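PDB 6GNE: probable starch synthase 4, chloroplastic/amyloplastic from Arabidopsis thaliana, which is a plastid protein of the starch synthase family with a two-domain GT-B fold, and here holds adenosine-5'-diphosphate and glycan ligands. Local coordinates for residues Asp274-Ala279 with Tyr375-Ser380; Thr382-Ser387 with Gly400-Ile405. All blocks are in the same frame, centred on the assembly; numbering follows the deposited sequence.

Contact 1: Asp274-Ala279 with Tyr375-Ser380. With ADP (adenosine-5'-diphosphate), chain F.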
loop_
_atom_site.group_PDB
_atom_site.type_symbol
_atom_site.label_atom_id
_atom_site.label_comp_id
_atom_site.label_asym_id
_atom_site.label_seq_id
_atom_site.Cartn_x
_atom_site.Cartn_y
_atom_site.Cartn_z
ATOM N N ASP A 274 -6.335 -2.752 -20.104
ATOM C CA ASP A 274 -5.194 -1.998 -19.568
ATOM C C ASP A 274 -4.587 -1.158 -20.724
ATOM O O ASP A 274 -4.129 -1.721 -21.736
ATOM C CB ASP A 274 -4.167 -2.954 -18.959
ATOM C CG ASP A 274 -3.076 -2.256 -18.208
ATOM O OD1 ASP A 274 -2.750 -1.085 -18.510
ATOM O OD2 ASP A 274 -2.510 -2.902 -17.299
ATOM N N PRO A 275 -4.637 0.184 -20.607
ATOM C CA PRO A 275 -4.115 1.020 -21.717
ATOM C C PRO A 275 -2.583 0.990 -21.820
ATOM O O PRO A 275 -2.070 1.212 -22.903
ATOM C CB PRO A 275 -4.620 2.429 -21.380
ATOM C CG PRO A 275 -4.818 2.428 -19.888
ATOM C CD PRO A 275 -5.153 1.005 -19.479
ATOM N N PHE A 276 -1.886 0.686 -20.723
ATOM C CA PHE A 276 -0.415 0.561 -20.735
ATOM C C PHE A 276 0.154 -0.677 -21.479
ATOM O O PHE A 276 1.353 -0.742 -21.718
ATOM C CB PHE A 276 0.131 0.535 -19.313
ATOM C CG PHE A 276 -0.153 1.772 -18.529
ATOM C CD1 PHE A 276 0.519 2.961 -18.802
ATOM C CD2 PHE A 276 -1.069 1.751 -17.482
ATOM C CE1 PHE A 276 0.255 4.107 -18.047
ATOM C CE2 PHE A 276 -1.331 2.891 -16.712
ATOM C CZ PHE A 276 -0.668 4.066 -16.983
ATOM N N LEU A 277 -0.692 -1.644 -21.830
ATOM C CA LEU A 277 -0.229 -2.875 -22.469
ATOM C C LEU A 277 -0.151 -2.747 -23.962
ATOM O O LEU A 277 -0.879 -1.979 -24.553
ATOM C CB LEU A 277 -1.159 -4.064 -22.129
ATOM C CG LEU A 277 -1.271 -4.555 -20.693
ATOM C CD1 LEU A 277 -2.032 -5.873 -20.599
ATOM C CD2 LEU A 277 0.091 -4.686 -20.040
ATOM N N LYS A 278 0.689 -3.568 -24.569
ATOM C CA LYS A 278 0.680 -3.733 -26.024
ATOM C C LYS A 278 -0.584 -4.475 -26.472
ATOM O O LYS A 278 -1.289 -4.012 -27.384
ATOM C CB LYS A 278 1.936 -4.502 -26.511
ATOM C CG LYS A 278 2.153 -4.429 -28.036
ATOM C CD LYS A 278 2.738 -5.704 -28.654
ATOM C CE LYS A 278 2.276 -5.926 -30.104
ATOM N NZ LYS A 278 1.973 -7.387 -30.336
ATOM N N ALA A 279 -0.829 -5.635 -25.858
ATOM C CA ALA A 279 -1.996 -6.448 -26.165
ATOM C C ALA A 279 -2.794 -6.744 -24.903
ATOM O O ALA A 279 -2.262 -6.810 -23.800
ATOM C CB ALA A 279 -1.591 -7.734 -26.861
ATOM N N TYR A 375 11.568 3.553 -10.206
ATOM C CA TYR A 375 10.110 3.523 -10.110
ATOM C C TYR A 375 9.588 3.776 -11.518
ATOM O O TYR A 375 9.977 4.748 -12.103
ATOM C CB TYR A 375 9.573 4.605 -9.133
ATOM C CG TYR A 375 8.105 4.428 -8.924
ATOM C CD1 TYR A 375 7.631 3.469 -8.015
ATOM C CD2 TYR A 375 7.163 5.127 -9.715
ATOM C CE1 TYR A 375 6.270 3.223 -7.855
ATOM C CE2 TYR A 375 5.806 4.875 -9.577
ATOM C CZ TYR A 375 5.367 3.921 -8.633
ATOM O OH TYR A 375 4.016 3.663 -8.475
ATOM N N ASP A 376 8.767 2.893 -12.078
ATOM C CA ASP A 376 8.157 3.133 -13.396
ATOM C C ASP A 376 6.799 2.427 -13.516
ATOM O O ASP A 376 6.717 1.196 -13.602
ATOM C CB ASP A 376 9.105 2.668 -14.506
ATOM C CG ASP A 376 8.641 3.058 -15.906
ATOM O OD1 ASP A 376 7.436 3.081 -16.197
ATOM O OD2 ASP A 376 9.509 3.294 -16.761
ATOM N N GLU A 377 5.746 3.236 -13.567
ATOM C CA GLU A 377 4.373 2.755 -13.600
ATOM C C GLU A 377 4.063 1.998 -14.873
ATOM O O GLU A 377 3.635 0.856 -14.849
ATOM C CB GLU A 377 3.371 3.917 -13.442
ATOM C CG GLU A 377 2.024 3.430 -12.920
ATOM C CD GLU A 377 0.847 4.380 -13.130
ATOM O OE1 GLU A 377 -0.268 3.916 -12.812
ATOM O OE2 GLU A 377 1.008 5.550 -13.574
ATOM N N ALA A 378 4.282 2.645 -15.998
ATOM C CA ALA A 378 4.019 2.016 -17.288
ATOM C C ALA A 378 4.659 0.613 -17.330
ATOM O O ALA A 378 3.997 -0.385 -17.612
ATOM C CB ALA A 378 4.528 2.911 -18.422
ATOM N N LEU A 379 5.943 0.544 -17.006
ATOM C CA LEU A 379 6.701 -0.709 -17.085
ATOM C C LEU A 379 6.174 -1.829 -16.190
ATOM O O LEU A 379 6.147 -3.000 -16.621
ATOM C CB LEU A 379 8.195 -0.488 -16.776
ATOM C CG LEU A 379 9.089 -0.669 -17.995
ATOM C CD1 LEU A 379 10.517 -0.299 -17.606
ATOM C CD2 LEU A 379 9.022 -2.111 -18.535
ATOM N N SER A 380 5.761 -1.481 -14.968
ATOM C CA SER A 380 5.155 -2.464 -14.071
ATOM C C SER A 380 3.979 -3.180 -14.703
ATOM O O SER A 380 3.895 -4.402 -14.644
ATOM C CB SER A 380 4.770 -1.866 -12.713
ATOM O OG SER A 380 3.663 -1.030 -12.790
HETATM P PB ADP F . 4.458 -1.746 -0.351
HETATM O O1B ADP F . 3.255 -0.983 0.118
HETATM O O2B ADP F . 5.317 -1.077 -1.385
HETATM O O3B ADP F . 5.282 -2.229 0.820
HETATM P PA ADP F . 2.451 -3.282 -1.744
HETATM O O1A ADP F . 2.511 -4.615 -2.431
HETATM O O2A ADP F . 1.344 -3.135 -0.733
HETATM O O3A ADP F . 3.908 -3.063 -1.093
HETATM O "O5'" ADP F . 2.292 -2.085 -2.803
HETATM C "C5'" ADP F . 3.224 -1.877 -3.865
HETATM C "C4'" ADP F . 2.663 -1.065 -5.047
HETATM O "O4'" ADP F . 3.699 -0.242 -5.606
HETATM C "C3'" ADP F . 2.208 -1.926 -6.207
HETATM O "O3'" ADP F . 1.223 -1.216 -6.939
HETATM C "C2'" ADP F . 3.444 -2.055 -7.059
HETATM O "O2'" ADP F . 3.152 -2.351 -8.413
HETATM C "C1'" ADP F . 4.025 -0.679 -6.925
HETATM N N9 ADP F . 5.496 -0.632 -7.074
HETATM C C8 ADP F . 6.416 -0.976 -6.164
HETATM N N7 ADP F . 7.661 -0.749 -6.639
HETATM C C5 ADP F . 7.548 -0.247 -7.879
HETATM C C6 ADP F . 8.475 0.209 -8.961
HETATM N N6 ADP F . 9.818 0.150 -8.780
HETATM N N1 ADP F . 7.914 0.670 -10.115
HETATM C C2 ADP F . 6.566 0.699 -10.280
HETATM N N3 ADP F . 5.691 0.295 -9.345
HETATM C C4 ADP F . 6.114 -0.178 -8.155
#

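Contact 2: Thr382-Ser387 with Gly400-Ile405. With ADP (adenosine-5'-diphosphate), chain F; AC1 (4,6-dideoxy-4-{[(1S,4R,5S,6S)-4,5,6-trihydroxy-3-(hydroxymethyl)cyclohex-2-en-1-yl]amino}-alpha-D-glucopyranose), chain C.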
loop_
_atom_site.group_PDB
_atom_site.type_symbol
_atom_site.label_atom_id
_atom_site.label_comp_id
_atom_site.label_asym_id
_atom_site.label_seq_id
_atom_site.Cartn_x
_atom_site.Cartn_y
_atom_site.Cartn_z
ATOM N N THR A 382 3.449 -3.829 -17.918
ATOM C CA THR A 382 3.929 -4.799 -18.924
ATOM C C THR A 382 4.673 -5.966 -18.271
ATOM O O THR A 382 4.650 -7.079 -18.795
ATOM C CB THR A 382 4.811 -4.144 -20.025
ATOM O OG1 THR A 382 5.877 -3.392 -19.428
ATOM C CG2 THR A 382 4.009 -3.171 -20.893
ATOM N N ILE A 383 5.306 -5.738 -17.112
ATOM C CA ILE A 383 6.001 -6.821 -16.390
ATOM C C ILE A 383 5.047 -7.810 -15.778
ATOM O O ILE A 383 5.274 -9.018 -15.890
ATOM C CB ILE A 383 7.030 -6.300 -15.363
ATOM C CG1 ILE A 383 8.241 -5.731 -16.100
ATOM C CG2 ILE A 383 7.486 -7.415 -14.435
ATOM C CD1 ILE A 383 9.175 -4.927 -15.221
ATOM N N TYR A 384 3.996 -7.326 -15.129
ATOM C CA TYR A 384 2.938 -8.225 -14.616
ATOM C C TYR A 384 2.369 -9.043 -15.795
ATOM O O TYR A 384 2.252 -10.265 -15.709
ATOM C CB TYR A 384 1.800 -7.456 -13.941
ATOM C CG TYR A 384 2.114 -6.818 -12.595
ATOM C CD1 TYR A 384 2.475 -7.597 -11.483
ATOM C CD2 TYR A 384 1.994 -5.436 -12.408
ATOM C CE1 TYR A 384 2.742 -7.023 -10.241
ATOM C CE2 TYR A 384 2.264 -4.840 -11.159
ATOM C CZ TYR A 384 2.633 -5.632 -10.071
ATOM O OH TYR A 384 2.877 -5.032 -8.856
ATOM N N ALA A 385 2.030 -8.381 -16.892
ATOM C CA ALA A 385 1.467 -9.049 -18.050
ATOM C C ALA A 385 2.393 -10.101 -18.647
ATOM O O ALA A 385 1.960 -11.228 -18.907
ATOM C CB ALA A 385 1.124 -8.027 -19.123
ATOM N N ALA A 386 3.659 -9.726 -18.867
ATOM C CA ALA A 386 4.617 -10.608 -19.527
ATOM C C ALA A 386 5.062 -11.827 -18.699
ATOM O O ALA A 386 5.349 -12.872 -19.256
ATOM C CB ALA A 386 5.847 -9.822 -19.971
ATOM N N SER A 387 5.123 -11.676 -17.389
ATOM C CA SER A 387 5.791 -12.664 -16.548
ATOM C C SER A 387 4.936 -13.925 -16.369
ATOM O O SER A 387 3.714 -13.848 -16.351
ATOM C CB SER A 387 6.168 -12.043 -15.191
ATOM O OG SER A 387 5.019 -11.683 -14.457
ATOM N N GLY A 400 0.508 -6.666 1.109
ATOM C CA GLY A 400 1.039 -6.887 -0.216
ATOM C C GLY A 400 -0.084 -6.899 -1.245
ATOM O O GLY A 400 -1.110 -7.568 -1.081
ATOM N N LEU A 401 0.118 -6.121 -2.295
ATOM C CA LEU A 401 -0.799 -6.018 -3.412
ATOM C C LEU A 401 -0.242 -6.645 -4.690
ATOM O O LEU A 401 -1.011 -7.093 -5.566
ATOM C CB LEU A 401 -1.108 -4.552 -3.662
ATOM C CG LEU A 401 -1.668 -3.756 -2.490
ATOM C CD1 LEU A 401 -1.996 -2.344 -2.961
ATOM C CD2 LEU A 401 -2.908 -4.402 -1.906
ATOM N N THR A 402 1.087 -6.686 -4.807
ATOM C CA THR A 402 1.714 -7.131 -6.044
ATOM C C THR A 402 1.385 -8.593 -6.397
ATOM O O THR A 402 1.250 -8.933 -7.573
ATOM C CB THR A 402 3.209 -6.951 -5.971
ATOM O OG1 THR A 402 3.723 -7.716 -4.868
ATOM C CG2 THR A 402 3.578 -5.444 -5.840
ATOM N N GLN A 403 1.228 -9.436 -5.379
ATOM C CA GLN A 403 0.807 -10.817 -5.618
ATOM C C GLN A 403 -0.630 -10.902 -6.162
ATOM O O GLN A 403 -0.948 -11.784 -6.951
ATOM C CB GLN A 403 0.955 -11.688 -4.353
ATOM C CG GLN A 403 -0.173 -11.648 -3.299
ATOM C CD GLN A 403 -0.055 -10.488 -2.335
ATOM O OE1 GLN A 403 0.693 -9.516 -2.569
ATOM N NE2 GLN A 403 -0.778 -10.584 -1.224
ATOM N N MET A 404 -1.492 -9.984 -5.730
ATOM C CA MET A 404 -2.854 -9.926 -6.224
ATOM C C MET A 404 -2.870 -9.418 -7.674
ATOM O O MET A 404 -3.553 -10.009 -8.533
ATOM C CB MET A 404 -3.718 -9.042 -5.342
ATOM C CG MET A 404 -3.784 -9.499 -3.889
ATOM S SD MET A 404 -4.915 -8.550 -2.875
ATOM C CE MET A 404 -4.449 -9.044 -1.237
ATOM N N ILE A 405 -2.080 -8.381 -7.953
ATOM C CA ILE A 405 -1.994 -7.845 -9.306
ATOM C C ILE A 405 -1.399 -8.910 -10.210
ATOM O O ILE A 405 -1.935 -9.149 -11.301
ATOM C CB ILE A 405 -1.134 -6.550 -9.394
ATOM C CG1 ILE A 405 -1.693 -5.424 -8.489
ATOM C CG2 ILE A 405 -1.032 -6.039 -10.830
ATOM C CD1 ILE A 405 -0.741 -4.276 -8.279
HETATM P PB ADP F . 4.458 -1.746 -0.351
HETATM O O1B ADP F . 3.255 -0.983 0.118
HETATM O O2B ADP F . 5.317 -1.077 -1.385
HETATM O O3B ADP F . 5.282 -2.229 0.820
HETATM P PA ADP F . 2.451 -3.282 -1.744
HETATM O O1A ADP F . 2.511 -4.615 -2.431
HETATM O O2A ADP F . 1.344 -3.135 -0.733
HETATM O O3A ADP F . 3.908 -3.063 -1.093
HETATM O "O5'" ADP F . 2.292 -2.085 -2.803
HETATM C "C5'" ADP F . 3.224 -1.877 -3.865
HETATM C "C4'" ADP F . 2.663 -1.065 -5.047
HETATM O "O4'" ADP F . 3.699 -0.242 -5.606
HETATM C "C3'" ADP F . 2.208 -1.926 -6.207
HETATM O "O3'" ADP F . 1.223 -1.216 -6.939
HETATM C "C2'" ADP F . 3.444 -2.055 -7.059
HETATM O "O2'" ADP F . 3.152 -2.351 -8.413
HETATM C "C1'" ADP F . 4.025 -0.679 -6.925
HETATM N N9 ADP F . 5.496 -0.632 -7.074
HETATM C C8 ADP F . 6.416 -0.976 -6.164
HETATM N N7 ADP F . 7.661 -0.749 -6.639
HETATM C C5 ADP F . 7.548 -0.247 -7.879
HETATM C C6 ADP F . 8.475 0.209 -8.961
HETATM N N6 ADP F . 9.818 0.150 -8.780
HETATM N N1 ADP F . 7.914 0.670 -10.115
HETATM C C2 ADP F . 6.566 0.699 -10.280
HETATM N N3 ADP F . 5.691 0.295 -9.345
HETATM C C4 ADP F . 6.114 -0.178 -8.155
HETATM C C1 AC1 C . 4.541 4.045 3.688
HETATM O O2 AC1 C . 3.354 3.963 5.801
HETATM C C2 AC1 C . 3.391 3.410 4.475
HETATM C C4A AC1 C . 0.595 -3.102 2.463
HETATM C C3 AC1 C . 3.488 1.876 4.477
HETATM O O3 AC1 C . 2.344 1.382 5.179
HETATM C C4 AC1 C . 3.559 1.356 3.038
HETATM N N4A AC1 C . 3.576 -0.113 2.912
HETATM C C5 AC1 C . 4.796 2.008 2.415
HETATM O O5 AC1 C . 4.631 3.428 2.402
HETATM C C6 AC1 C . 5.026 1.612 0.967
HETATM C C1B AC1 C . 2.491 -0.998 3.357
HETATM C C2B AC1 C . 2.873 -2.500 3.395
HETATM O O2B AC1 C . 4.283 -2.738 3.222
HETATM C C3B AC1 C . 2.090 -3.378 2.425
HETATM O O3B AC1 C . 2.243 -4.720 2.877
HETATM O O4 AC1 C . -0.050 -3.891 1.462
HETATM C C5B AC1 C . 0.299 -1.641 2.293
HETATM C C7B AC1 C . 1.185 -0.704 2.644
HETATM C C6B AC1 C . -1.053 -1.210 1.775
HETATM O O6B AC1 C . -2.093 -1.608 2.678
#

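Contact 1: Asp274-Ala279 with Tyr375-Ser380
The ring of F276 meets A378 and E377 obliquely. F276 CD1 lies 3.9 Å from A378 CA and 4.0 Å from A378 CB. F276 CZ comes to 4.1 Å from E377 OE2, with the carboxylate plane turned 54° from the ring plane, and H381 brings a second ring against F276. With CG anti to its carbonyl carbon (chi1 -62°), F276 projects from the type I turn D274-L277 toward the helix. The small side chain of A378 lets the ring approach the helix backbone, while the extended chain of E377 carries its carboxylate up to the CZ end of the ring, at a slant.

The turn is stiffened by D274: its OD1 accepts from F276 N at 3.0 Å, an Asx turn, while OD2 is hydrogen-bonded to H381 and Y409. A short acceptor side chain also suits the N-cap, D376, whose OD1 lies 3.1 Å from L379 N and takes this almost straight bond from above the carboxylate plane. S380 OG donates to E377 O at 2.8 Å, meeting a lone pair in the carbonyl plane.

Ahead of the helix, the adenine of ADP lies over one face of the Y375 ring, its C2 3.5 Å above the plane and offset toward the rim. The backbone N of D376 donates to ADP N1 at 3.1 Å and 162°, and S380 CB packs near C2 from the opposite side of the base to Y375. The joint across the segments thus rests on van der Waals contact at the surface, apolar at A378 but with a carboxylate at E377, and is weakly directional. The capped helix start that presents the D376 N-H to adenine is held by bonds within its own segment, the D376 cap and the S380 OG bond among them.

Contact 2: Thr382-Ser387 with Gly400-Ile405
A buried aromatic-aliphatic contact joins Y384, near the end of helix 377-386, to I405 and T402 in helix 402-408, within the C-terminal domain beside the ADP pocket. It is a CH-pi contact: I405 CG2 sits over the centre of the Y384 ring, 3.4 Å from the centroid and 11° off the normal. That methyl is anti to the backbone N of I405, so the other branch is left to carry CD1 past the phenol, to 3.9 Å from ADP O3'. F390 adds another ring beside Y384.

The tyrosine suits this place because its ring is apolar while its hydroxyl reaches the ligand. Y384 OH is hydrogen-bonded to ADP O2' at 2.7 Å, with O2' in the plane of the ring at its edge. T402 crosses the phenol at about a right angle, its CG2 packing against both Y384 OH and the ribose, 3.6 Å from ADP C2'.

At the start of helix 402-408, L401 N donates almost straight to ADP O1A at 2.8 Å; T402 N adds a weak bond. G400 N binds AC1 O4 at 2.9 Å; the backbone angles of G400 would jam a CB against the preceding carbonyl O. Ribose is thus gripped by a side-chain hydroxyl and phosphate by backbone N-H groups, where the helix start would probably also stabilise the negative charge.

Overall arrangement
Along the chain the two contacts follow one another, both segments of contact 1 preceding those of contact 2, and helix 377-386 serves both, contact 1 with its start. Their centres are about 11 Å apart, and they touch, with L277 CD2 3.6 Å from A385 CB and F276 O packing against T382 CG2. Contact 1 is at the surface, contact 2 buried. Between the segments of contact 2 runs strand 389-392 of the six-stranded parallel sheet in the C-terminal domain. The two address different parts of one ADP: adenine at Y375-S380, ribose and phosphate at Y384 and G400-I405, so the beginnings of two successive helices, with the residues just before them, and Y384 line adjoining parts of the nucleotide.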